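Local coordinates for NEQ263 (Nanoarchaeum equitans Kin4-M, PDB 5BN3), which pairs with NeqA in the catalytic core complex of an unusual ATP synthase and probably binds ATP, at residues I30-Y35 / L40-D45; G71-F74 / P80-G83; L226-Y231 / S261-S266; K345-G350 / L378-F383. One frame throughout, in Å; residues are numbered along the deposited sequence.

Contact 1: I30-Y35 / L40-D45; sequences IVIAAY and LALLFD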
loop_
_atom_site.group_PDB
_atom_site.type_symbol
_atom_site.label_atom_id
_atom_site.label_comp_id
_atom_site.label_asym_id
_atom_site.label_seq_id
_atom_site.Cartn_x
_atom_site.Cartn_y
_atom_site.Cartn_z
ATOM N N ILE B 30 -16.618 19.629 -26.164
ATOM C CA ILE B 30 -16.703 18.264 -26.664
ATOM C C ILE B 30 -17.596 17.447 -25.742
ATOM O O ILE B 30 -17.371 17.416 -24.532
ATOM C CB ILE B 30 -15.318 17.587 -26.713
ATOM C CG1 ILE B 30 -14.349 18.386 -27.588
ATOM C CG2 ILE B 30 -15.440 16.154 -27.212
ATOM C CD1 ILE B 30 -14.759 18.478 -29.042
ATOM N N VAL B 31 -18.606 16.790 -26.306
ATOM C CA VAL B 31 -19.468 15.909 -25.523
ATOM C C VAL B 31 -18.695 14.648 -25.145
ATOM O O VAL B 31 -18.250 13.903 -26.017
ATOM C CB VAL B 31 -20.742 15.525 -26.301
ATOM C CG1 VAL B 31 -21.573 14.535 -25.505
ATOM C CG2 VAL B 31 -21.562 16.767 -26.614
ATOM N N ILE B 32 -18.532 14.416 -23.845
ATOM C CA ILE B 32 -17.743 13.284 -23.363
ATOM C C ILE B 32 -18.606 12.184 -22.745
ATOM O O ILE B 32 -18.113 11.096 -22.449
ATOM C CB ILE B 32 -16.672 13.728 -22.343
ATOM C CG1 ILE B 32 -17.325 14.428 -21.150
ATOM C CG2 ILE B 32 -15.650 14.639 -23.002
ATOM C CD1 ILE B 32 -16.359 14.771 -20.029
ATOM N N ALA B 33 -19.888 12.471 -22.544
ATOM C CA ALA B 33 -20.814 11.477 -22.002
ATOM C C ALA B 33 -22.233 11.707 -22.513
ATOM O O ALA B 33 -22.639 12.850 -22.736
ATOM C CB ALA B 33 -20.791 11.498 -20.486
ATOM N N ALA B 34 -22.985 10.623 -22.687
ATOM C CA ALA B 34 -24.344 10.715 -23.216
ATOM C C ALA B 34 -25.262 9.601 -22.718
ATOM O O ALA B 34 -25.035 8.425 -23.008
ATOM C CB ALA B 34 -24.312 10.723 -24.736
ATOM N N TYR B 35 -26.296 9.980 -21.972
ATOM C CA TYR B 35 -27.348 9.051 -21.568
ATOM C C TYR B 35 -28.700 9.700 -21.842
ATOM O O TYR B 35 -28.973 10.799 -21.349
ATOM C CB TYR B 35 -27.231 8.690 -20.083
ATOM C CG TYR B 35 -28.058 7.481 -19.691
ATOM C CD1 TYR B 35 -29.416 7.596 -19.426
ATOM C CD2 TYR B 35 -27.479 6.226 -19.590
ATOM C CE1 TYR B 35 -30.174 6.489 -19.076
ATOM C CE2 TYR B 35 -28.226 5.114 -19.243
ATOM C CZ TYR B 35 -29.573 5.252 -18.987
ATOM O OH TYR B 35 -30.321 4.151 -18.637
ATOM N N LEU B 40 -22.639 15.478 -20.961
ATOM C CA LEU B 40 -21.580 16.196 -20.267
ATOM C C LEU B 40 -20.594 16.674 -21.324
ATOM O O LEU B 40 -20.260 15.925 -22.243
ATOM C CB LEU B 40 -20.872 15.295 -19.253
ATOM C CG LEU B 40 -21.690 14.720 -18.093
ATOM C CD1 LEU B 40 -20.801 13.980 -17.098
ATOM C CD2 LEU B 40 -22.477 15.809 -17.391
ATOM N N ALA B 41 -20.138 17.917 -21.210
ATOM C CA ALA B 41 -19.204 18.456 -22.191
ATOM C C ALA B 41 -18.006 19.149 -21.551
ATOM O O ALA B 41 -18.104 19.695 -20.451
ATOM C CB ALA B 41 -19.916 19.395 -23.150
ATOM N N LEU B 42 -16.876 19.123 -22.253
ATOM C CA LEU B 42 -15.660 19.779 -21.784
ATOM C C LEU B 42 -15.360 21.016 -22.614
ATOM O O LEU B 42 -15.200 20.933 -23.832
ATOM C CB LEU B 42 -14.466 18.824 -21.851
ATOM C CG LEU B 42 -14.371 17.769 -20.754
ATOM C CD1 LEU B 42 -13.096 16.967 -20.890
ATOM C CD2 LEU B 42 -14.422 18.438 -19.405
ATOM N N LEU B 43 -15.275 22.161 -21.943
ATOM C CA LEU B 43 -14.992 23.426 -22.609
ATOM C C LEU B 43 -13.576 23.457 -23.179
ATOM O O LEU B 43 -12.644 22.910 -22.585
ATOM C CB LEU B 43 -15.193 24.587 -21.631
ATOM C CG LEU B 43 -16.606 24.718 -21.057
ATOM C CD1 LEU B 43 -16.644 25.724 -19.922
ATOM C CD2 LEU B 43 -17.572 25.121 -22.150
ATOM N N PHE B 44 -13.429 24.087 -24.339
ATOM C CA PHE B 44 -12.123 24.267 -24.965
ATOM C C PHE B 44 -11.251 25.183 -24.116
ATOM O O PHE B 44 -10.047 24.963 -23.988
ATOM C CB PHE B 44 -12.280 24.863 -26.367
ATOM C CG PHE B 44 -12.541 23.843 -27.440
ATOM C CD1 PHE B 44 -13.389 22.770 -27.211
ATOM C CD2 PHE B 44 -11.952 23.972 -28.689
ATOM C CE1 PHE B 44 -13.634 21.838 -28.202
ATOM C CE2 PHE B 44 -12.194 23.043 -29.686
ATOM C CZ PHE B 44 -13.036 21.976 -29.441
ATOM N N ASP B 45 -11.866 26.209 -23.535
ATOM C CA ASP B 45 -11.133 27.178 -22.727
ATOM C C ASP B 45 -12.015 27.854 -21.683
ATOM O O ASP B 45 -13.175 27.483 -21.505
ATOM C CB ASP B 45 -10.480 28.232 -23.623
ATOM C CG ASP B 45 -11.415 28.746 -24.698
ATOM O OD1 ASP B 45 -12.645 28.645 -24.520
ATOM O OD2 ASP B 45 -10.919 29.254 -25.726
#

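Contact 2: G71-F74 / P80-G83; sequences GGIF and PIKG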
loop_
_atom_site.group_PDB
_atom_site.type_symbol
_atom_site.label_atom_id
_atom_site.label_comp_id
_atom_site.label_asym_id
_atom_site.label_seq_id
_atom_site.Cartn_x
_atom_site.Cartn_y
_atom_site.Cartn_z
ATOM N N GLY B 71 6.010 25.098 -40.787
ATOM C CA GLY B 71 6.511 26.448 -40.593
ATOM C C GLY B 71 5.703 27.223 -39.569
ATOM O O GLY B 71 6.026 28.369 -39.248
ATOM N N GLY B 72 4.655 26.592 -39.045
ATOM C CA GLY B 72 3.753 27.266 -38.129
ATOM C C GLY B 72 3.744 26.737 -36.707
ATOM O O GLY B 72 4.266 25.656 -36.423
ATOM N N ILE B 73 3.147 27.524 -35.813
ATOM C CA ILE B 73 2.953 27.157 -34.414
ATOM C C ILE B 73 1.462 27.217 -34.085
ATOM O O ILE B 73 0.787 28.204 -34.392
ATOM C CB ILE B 73 3.723 28.102 -33.473
ATOM C CG1 ILE B 73 5.220 28.060 -33.795
ATOM C CG2 ILE B 73 3.494 27.718 -32.021
ATOM C CD1 ILE B 73 6.058 28.984 -32.934
ATOM N N PHE B 74 0.953 26.159 -33.463
ATOM C CA PHE B 74 -0.483 26.013 -33.238
ATOM C C PHE B 74 -0.759 25.590 -31.800
ATOM O O PHE B 74 0.152 25.140 -31.103
ATOM C CB PHE B 74 -1.055 24.972 -34.212
ATOM C CG PHE B 74 -0.714 25.239 -35.658
ATOM C CD1 PHE B 74 0.510 24.846 -36.184
ATOM C CD2 PHE B 74 -1.620 25.878 -36.489
ATOM C CE1 PHE B 74 0.827 25.098 -37.509
ATOM C CE2 PHE B 74 -1.310 26.131 -37.817
ATOM C CZ PHE B 74 -0.086 25.742 -38.325
ATOM N N PRO B 80 -4.086 28.188 -35.243
ATOM C CA PRO B 80 -2.823 28.926 -35.339
ATOM C C PRO B 80 -2.606 29.889 -34.180
ATOM O O PRO B 80 -3.542 30.564 -33.743
ATOM C CB PRO B 80 -2.976 29.705 -36.650
ATOM C CG PRO B 80 -4.448 29.868 -36.821
ATOM C CD PRO B 80 -5.050 28.601 -36.279
ATOM N N ILE B 81 -1.376 29.931 -33.677
ATOM C CA ILE B 81 -0.984 30.928 -32.694
ATOM C C ILE B 81 -0.333 32.091 -33.430
ATOM O O ILE B 81 -0.678 33.250 -33.203
ATOM C CB ILE B 81 0.015 30.363 -31.660
ATOM C CG1 ILE B 81 -0.633 29.249 -30.833
ATOM C CG2 ILE B 81 0.522 31.471 -30.746
ATOM C CD1 ILE B 81 0.329 28.551 -29.888
ATOM N N LYS B 82 0.597 31.769 -34.327
ATOM C CA LYS B 82 1.363 32.788 -35.043
ATOM C C LYS B 82 0.499 33.706 -35.914
ATOM O O LYS B 82 0.815 34.885 -36.068
ATOM C CB LYS B 82 2.494 32.163 -35.873
ATOM C CG LYS B 82 2.051 31.504 -37.172
ATOM C CD LYS B 82 1.731 30.041 -36.960
ATOM C CE LYS B 82 0.450 29.625 -37.666
ATOM N NZ LYS B 82 0.580 29.497 -39.144
ATOM N N GLY B 83 -0.586 33.179 -36.481
ATOM C CA GLY B 83 -1.478 34.019 -37.262
ATOM C C GLY B 83 -2.345 33.386 -38.339
ATOM O O GLY B 83 -3.569 33.354 -38.202
#

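Contact 3: L226-Y231 / S261-S266; sequences LDMTNY and SIYERS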
loop_
_atom_site.group_PDB
_atom_site.type_symbol
_atom_site.label_atom_id
_atom_site.label_comp_id
_atom_site.label_asym_id
_atom_site.label_seq_id
_atom_site.Cartn_x
_atom_site.Cartn_y
_atom_site.Cartn_z
ATOM N N LEU B 226 6.137 15.497 -25.646
ATOM C CA LEU B 226 6.558 15.700 -24.267
ATOM C C LEU B 226 5.476 16.563 -23.635
ATOM O O LEU B 226 5.056 17.544 -24.250
ATOM C CB LEU B 226 7.886 16.462 -24.272
ATOM C CG LEU B 226 8.472 17.058 -22.991
ATOM C CD1 LEU B 226 8.994 15.967 -22.081
ATOM C CD2 LEU B 226 9.582 18.044 -23.326
ATOM N N ASP B 227 5.012 16.237 -22.426
ATOM C CA ASP B 227 5.483 15.128 -21.602
ATOM C C ASP B 227 4.316 14.157 -21.461
ATOM O O ASP B 227 3.198 14.579 -21.160
ATOM C CB ASP B 227 5.873 15.686 -20.223
ATOM C CG ASP B 227 6.500 14.649 -19.298
ATOM O OD1 ASP B 227 6.060 13.480 -19.276
ATOM O OD2 ASP B 227 7.438 15.018 -18.558
ATOM N N MET B 228 4.561 12.865 -21.672
ATOM C CA MET B 228 3.477 11.883 -21.623
ATOM C C MET B 228 2.874 11.746 -20.226
ATOM O O MET B 228 1.735 11.302 -20.078
ATOM C CB MET B 228 3.931 10.514 -22.146
ATOM C CG MET B 228 4.386 10.499 -23.604
ATOM S SD MET B 228 3.358 11.472 -24.731
ATOM C CE MET B 228 1.784 10.620 -24.609
ATOM N N THR B 229 3.627 12.135 -19.204
ATOM C CA THR B 229 3.107 12.104 -17.842
ATOM C C THR B 229 2.033 13.179 -17.659
ATOM O O THR B 229 1.056 12.974 -16.937
ATOM C CB THR B 229 4.229 12.265 -16.801
ATOM O OG1 THR B 229 5.195 11.221 -16.983
ATOM C CG2 THR B 229 3.669 12.168 -15.398
ATOM N N ASN B 230 2.212 14.319 -18.323
ATOM C CA ASN B 230 1.192 15.362 -18.323
ATOM C C ASN B 230 -0.034 14.937 -19.121
ATOM O O ASN B 230 -1.157 15.309 -18.787
ATOM C CB ASN B 230 1.739 16.671 -18.896
ATOM C CG ASN B 230 2.800 17.296 -18.020
ATOM O OD1 ASN B 230 2.869 17.029 -16.820
ATOM N ND2 ASN B 230 3.634 18.140 -18.617
ATOM N N TYR B 231 0.188 14.169 -20.184
ATOM C CA TYR B 231 -0.913 13.643 -20.983
ATOM C C TYR B 231 -1.785 12.700 -20.164
ATOM O O TYR B 231 -3.014 12.793 -20.187
ATOM C CB TYR B 231 -0.396 12.922 -22.234
ATOM C CG TYR B 231 -1.499 12.216 -22.987
ATOM C CD1 TYR B 231 -2.276 12.895 -23.911
ATOM C CD2 TYR B 231 -1.779 10.877 -22.753
ATOM C CE1 TYR B 231 -3.295 12.258 -24.590
ATOM C CE2 TYR B 231 -2.796 10.235 -23.424
ATOM C CZ TYR B 231 -3.551 10.930 -24.337
ATOM O OH TYR B 231 -4.562 10.285 -25.009
ATOM N N SER B 261 -3.235 4.052 -28.509
ATOM C CA SER B 261 -3.954 4.708 -29.601
ATOM C C SER B 261 -3.190 5.929 -30.106
ATOM O O SER B 261 -3.522 6.498 -31.144
ATOM C CB SER B 261 -5.362 5.112 -29.158
ATOM O OG SER B 261 -5.330 6.297 -28.386
ATOM N N ILE B 262 -2.164 6.325 -29.357
ATOM C CA ILE B 262 -1.260 7.388 -29.773
ATOM C C ILE B 262 0.056 6.819 -30.312
ATOM O O ILE B 262 0.457 7.130 -31.434
ATOM C CB ILE B 262 -0.977 8.341 -28.599
ATOM C CG1 ILE B 262 -2.241 9.126 -28.253
ATOM C CG2 ILE B 262 0.148 9.300 -28.928
ATOM C CD1 ILE B 262 -2.034 10.100 -27.148
ATOM N N TYR B 263 0.721 5.984 -29.513
ATOM C CA TYR B 263 2.038 5.449 -29.870
ATOM C C TYR B 263 2.030 4.615 -31.155
ATOM O O TYR B 263 2.995 4.640 -31.919
ATOM C CB TYR B 263 2.604 4.607 -28.722
ATOM C CG TYR B 263 2.834 5.351 -27.423
ATOM C CD1 TYR B 263 3.093 6.714 -27.407
ATOM C CD2 TYR B 263 2.801 4.679 -26.209
ATOM C CE1 TYR B 263 3.309 7.384 -26.213
ATOM C CE2 TYR B 263 3.015 5.340 -25.015
ATOM C CZ TYR B 263 3.268 6.689 -25.024
ATOM O OH TYR B 263 3.482 7.340 -23.831
ATOM N N GLU B 264 0.950 3.874 -31.385
ATOM C CA GLU B 264 0.866 2.983 -32.546
ATOM C C GLU B 264 0.542 3.710 -33.849
ATOM O O GLU B 264 0.516 3.098 -34.918
ATOM C CB GLU B 264 -0.146 1.859 -32.295
ATOM C CG GLU B 264 0.327 0.818 -31.287
ATOM C CD GLU B 264 1.305 -0.183 -31.881
ATOM O OE1 GLU B 264 2.295 -0.525 -31.199
ATOM O OE2 GLU B 264 1.080 -0.649 -33.018
ATOM N N ARG B 265 0.297 5.014 -33.760
ATOM C CA ARG B 265 0.140 5.834 -34.958
ATOM C C ARG B 265 1.521 6.283 -35.418
ATOM O O ARG B 265 1.826 7.476 -35.484
ATOM C CB ARG B 265 -0.776 7.032 -34.691
ATOM C CG ARG B 265 -2.221 6.633 -34.400
ATOM C CD ARG B 265 -3.077 7.833 -34.031
ATOM N NE ARG B 265 -3.473 8.625 -35.196
ATOM C CZ ARG B 265 -4.194 9.741 -35.131
ATOM N NH1 ARG B 265 -4.597 10.204 -33.957
ATOM N NH2 ARG B 265 -4.507 10.395 -36.239
ATOM N N SER B 266 2.351 5.294 -35.726
ATOM C CA SER B 266 3.725 5.501 -36.142
ATOM C C SER B 266 4.093 4.305 -36.994
ATOM O O SER B 266 3.308 3.363 -37.115
ATOM C CB SER B 266 4.637 5.544 -34.920
ATOM O OG SER B 266 4.534 4.336 -34.183
#

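Contact 4: K345-G350 / L378-F383; sequences KSYAKG and LVEKEF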
loop_
_atom_site.group_PDB
_atom_site.type_symbol
_atom_site.label_atom_id
_atom_site.label_comp_id
_atom_site.label_asym_id
_atom_site.label_seq_id
_atom_site.Cartn_x
_atom_site.Cartn_y
_atom_site.Cartn_z
ATOM N N LYS B 345 27.888 -6.555 -22.890
ATOM C CA LYS B 345 28.299 -7.643 -22.003
ATOM C C LYS B 345 29.479 -7.269 -21.103
ATOM O O LYS B 345 29.504 -7.634 -19.929
ATOM C CB LYS B 345 28.618 -8.906 -22.814
ATOM C CG LYS B 345 27.433 -9.460 -23.607
ATOM C CD LYS B 345 26.855 -10.718 -22.968
ATOM C CE LYS B 345 25.543 -11.136 -23.630
ATOM N NZ LYS B 345 25.684 -11.446 -25.079
ATOM N N SER B 346 30.448 -6.542 -21.650
ATOM C CA SER B 346 31.625 -6.145 -20.881
ATOM C C SER B 346 31.314 -5.044 -19.868
ATOM O O SER B 346 31.876 -5.026 -18.774
ATOM C CB SER B 346 32.755 -5.696 -21.811
ATOM O OG SER B 346 33.056 -6.694 -22.769
ATOM N N TYR B 347 30.425 -4.125 -20.238
ATOM C CA TYR B 347 30.002 -3.056 -19.337
ATOM C C TYR B 347 29.250 -3.648 -18.151
ATOM O O TYR B 347 29.470 -3.254 -17.006
ATOM C CB TYR B 347 29.124 -2.041 -20.082
ATOM C CG TYR B 347 28.730 -0.831 -19.263
ATOM C CD1 TYR B 347 29.693 0.006 -18.719
ATOM C CD2 TYR B 347 27.395 -0.513 -19.053
ATOM C CE1 TYR B 347 29.340 1.114 -17.976
ATOM C CE2 TYR B 347 27.033 0.597 -18.309
ATOM C CZ TYR B 347 28.012 1.406 -17.774
ATOM O OH TYR B 347 27.666 2.511 -17.033
ATOM N N ALA B 348 28.369 -4.602 -18.433
ATOM C CA ALA B 348 27.604 -5.278 -17.389
ATOM C C ALA B 348 28.516 -6.015 -16.413
ATOM O O ALA B 348 28.340 -5.927 -15.197
ATOM C CB ALA B 348 26.607 -6.238 -18.007
ATOM N N LYS B 349 29.484 -6.750 -16.950
ATOM C CA LYS B 349 30.447 -7.463 -16.119
ATOM C C LYS B 349 31.293 -6.469 -15.326
ATOM O O LYS B 349 31.654 -6.725 -14.177
ATOM C CB LYS B 349 31.330 -8.369 -16.982
ATOM C CG LYS B 349 32.241 -9.296 -16.189
ATOM C CD LYS B 349 32.373 -10.655 -16.867
ATOM C CE LYS B 349 33.309 -11.577 -16.096
ATOM N NZ LYS B 349 32.883 -11.771 -14.682
ATOM N N GLY B 350 31.587 -5.325 -15.940
ATOM C CA GLY B 350 32.317 -4.267 -15.266
ATOM C C GLY B 350 31.548 -3.693 -14.091
ATOM O O GLY B 350 32.139 -3.353 -13.065
ATOM N N LEU B 378 35.880 3.625 -18.148
ATOM C CA LEU B 378 36.245 4.308 -19.389
ATOM C C LEU B 378 35.064 4.461 -20.350
ATOM O O LEU B 378 34.993 5.436 -21.098
ATOM C CB LEU B 378 37.394 3.572 -20.082
ATOM C CG LEU B 378 38.750 3.522 -19.374
ATOM C CD1 LEU B 378 39.679 2.542 -20.070
ATOM C CD2 LEU B 378 39.378 4.897 -19.343
ATOM N N VAL B 379 34.151 3.493 -20.339
ATOM C CA VAL B 379 32.935 3.580 -21.144
ATOM C C VAL B 379 32.153 4.835 -20.768
ATOM O O VAL B 379 31.701 5.585 -21.634
ATOM C CB VAL B 379 32.048 2.328 -20.961
ATOM C CG1 VAL B 379 30.607 2.619 -21.342
ATOM C CG2 VAL B 379 32.585 1.173 -21.785
ATOM N N GLU B 380 32.017 5.068 -19.468
ATOM C CA GLU B 380 31.273 6.219 -18.979
ATOM C C GLU B 380 32.010 7.531 -19.246
ATOM O O GLU B 380 31.380 8.555 -19.506
ATOM C CB GLU B 380 30.970 6.056 -17.484
ATOM C CG GLU B 380 30.095 4.845 -17.171
ATOM C CD GLU B 380 29.920 4.598 -15.683
ATOM O OE1 GLU B 380 30.574 5.290 -14.874
ATOM O OE2 GLU B 380 29.125 3.703 -15.323
ATOM N N LYS B 381 33.338 7.495 -19.193
ATOM C CA LYS B 381 34.146 8.707 -19.338
ATOM C C LYS B 381 34.442 9.096 -20.784
ATOM O O LYS B 381 34.529 10.281 -21.105
ATOM C CB LYS B 381 35.466 8.560 -18.574
ATOM C CG LYS B 381 35.333 8.695 -17.069
ATOM C CD LYS B 381 36.637 8.349 -16.365
ATOM C CE LYS B 381 36.536 8.610 -14.870
ATOM N NZ LYS B 381 37.691 8.041 -14.123
ATOM N N GLU B 382 34.603 8.103 -21.653
ATOM C CA GLU B 382 35.076 8.361 -23.011
ATOM C C GLU B 382 34.086 7.968 -24.106
ATOM O O GLU B 382 34.155 8.481 -25.219
ATOM C CB GLU B 382 36.421 7.660 -23.241
ATOM C CG GLU B 382 37.469 7.972 -22.179
ATOM C CD GLU B 382 38.862 7.529 -22.584
ATOM O OE1 GLU B 382 38.999 6.899 -23.654
ATOM O OE2 GLU B 382 39.821 7.816 -21.836
ATOM N N PHE B 383 33.168 7.062 -23.791
ATOM C CA PHE B 383 32.209 6.583 -24.780
ATOM C C PHE B 383 30.843 7.251 -24.612
ATOM O O PHE B 383 30.318 7.855 -25.547
ATOM C CB PHE B 383 32.082 5.058 -24.699
ATOM C CG PHE B 383 31.134 4.473 -25.702
ATOM C CD1 PHE B 383 31.531 4.273 -27.015
ATOM C CD2 PHE B 383 29.849 4.108 -25.329
ATOM C CE1 PHE B 383 30.660 3.729 -27.943
ATOM C CE2 PHE B 383 28.972 3.564 -26.254
ATOM C CZ PHE B 383 29.378 3.375 -27.561
#

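Contact 1: I30-Y35 / L40-D45
Ile-32 and Leu-42 meet at about a right angle, the CD1 methyl of Ile-32 resting 3.7 Å from Leu-42 CG. The isoleucine gets there by an uncommon turn: its CG1 sits between the backbone N and the carbonyl carbon (chi1 58°), which also brings CG1 to 3.5 Å from Leu-40 O. Replacing Ile-32 by alanine would remove this branch and would probably leave Leu-42 CG and CD1 without its packing, opening a gap beside Leu-40. Next along, the methyl of Ala-33 lies 4.0 Å from Leu-40 CB, so two consecutive residues bear on one leucine. This is a classic beta bulge in the antiparallel hairpin of strands 28-35 and 38-43, within the N-terminal sheet. The backbone evidence agrees: Leu-40 O takes Ile-32 N at 2.8 Å but Ala-33 N only weakly, at 3.5 Å. Leu-40 N returns a bond to Ala-33 O at 3.2 Å. Regular pairing is recovered at Ile-30 and Leu-42, whose N and O atoms bond reciprocally. Phe-44, just past the end of strand 38-43, meets Ile-30 at a slant: Ile-30 CD1 touches the ring edge in plane, 3.6 Å from Phe-44 CE1, and the ring itself stacks on Phe-77. At the other end, Ala-34 and Tyr-35 pair with a strand of a neighbouring alpha chain, extending the sheet across the subunit interface.

Contact 2: G71-F74 / P80-G83
The inner side of the Lys-82 chain packs closely on buried Gly-72 and Phe-74, although the lysine itself lies at the exposed border of the contact. Its CD lies 3.1 Å from Ile-73 N, a buried amide with no hydrogen-bond partner in the model. Further out, CE stands over one face of the Phe-74 ring, a CH-pi contact 4.3 Å from the centroid and 27° off the ring normal. The chain reaches this place by bending at chi2, chi3 and chi4. Gly-72 suits the crossing, since a CB there would lie about 2.9 Å from Lys-82 NZ. Pro-80 closes on the same ring, with its CA 3.5 Å from Phe-74 CD2, and a single backbone bridge pairs these two residues. The one hydrogen bond between the segments is nearly straight: Ile-81 N to Ile-73 O, 2.9 Å at 169°. The looser side is apolar and faces solvent more: exposed Ile-81 lies aslant partly exposed Ile-73, Ile-81 CD1 to Ile-73 CG2 at 3.9 Å. Lys-82 NZ bonds to Pro-84 O, which ties the bent chain to its own loop. That loop thus folds against strand 73-75, which runs parallel to strand 185-190, and the Phe-74 ring meets those of Tyr-69 and Phe-188.

Contact 3: L226-Y231 / S261-S266
Met-228 and Tyr-263 approach from opposite directions, and so do Tyr-231 and Ile-262; these two pairs make up the first shell. The phenol oxygen OH of Tyr-263 comes 3.3 Å from Met-228 CG, while Met-228, bent at chi2 and chi3, curls its CE methyl back to 3.9 Å from Tyr-263 CE1. In the second pair the Ile-262 CD1 methyl presses on the phenol end, 3.3 Å from Tyr-231 CZ and equally close to its OH. With CG opposite the backbone N (chi1 173°), Tyr-231 sends its ring outward from helix 228-241 to meet it. The polar ends are settled outside the pairs: Tyr-231 OH bonds to Asp-258 and Arg-204, and Tyr-263 OH has Thr-295 as its main polar partner. A phenylalanine in place of Tyr-231 would keep the ring but would probably leave Asp-258 and Arg-204 without their shared hydroxyl. One layer out, Asp-227 N-caps helix 228-241, its OD1 accepting from Thr-229 N at 2.8 Å. It follows a cis peptide bond at the end of strand 220-226, a position consistent with the Walker B strand of P-loop folds, and its OD2 bonds to Thr-281. Helix 196-215 packs on Tyr-231 and Ile-262 through Ile-200, Pro-203 and Leu-207, and strand 273-281 meets Tyr-263 through Pro-278.

Contact 4: K345-G350 / L378-F383
Within the C-terminal helical domain characteristic of V- and A-type ATP synthases, helices 334-356 and 367-384 pack against each other, and Tyr-347 carries the contact between segments 345-350 and 378-383. Only 144 Å² is buried between these segments, so the contact is narrow. The CA atoms come nearest at Tyr-347 and Val-379, 7.5 Å apart. A chi1 of -175° swings the Tyr-347 ring away from its own backbone N, and the side chain projects from its helix toward helix 367-384. Val-379 CG1 lies 3.8 Å from Tyr-347 CD1, the two side chains crossing at a slant. Val-379 and Glu-380 both lie in a wider, pi-type turn at 379-383. The phenol end reaches Glu-380, an extended side chain met at about a right angle, with ring and carboxylate planes 69° apart. Arg-354 forms a salt bridge to the same carboxylate oxygen, OE2, giving it two partners; this would be expected to favour the charged form of the glutamate. Leu-320 packs on both Tyr-347 and Val-379, and Ala-376 also touches the tyrosine. The bond itself is short: Tyr-347 OH donates over 2.5 Å to Glu-380 OE2, which accepts with its anti lone pair and lies near the ring plane at the edge.

The four contacts follow one another along the chain and none touches another; the nearest atoms of contacts 1, 2 and 3 are about 11 Å apart in each pairing. Contact 1 lies in the N-terminal sheet and contact 4 in the C-terminal helices, on opposite sides of the chain's centre, their centres 53 Å apart. Contact 3 is the central one, about 6 Å from the chain's centre; contacts 1 and 2 each have centres 22 Å from it, and contact 4 lies 32 Å away. Contact 3 approaches the nucleotide without touching it: the Tyr-263 side chain is about 11 Å from that of Arg-326, seen to bind ADP though not in this chain here, and about 13 Å from a bound ADP. Helix 196-215 touches both contact 1, at Ile-30, and contact 3.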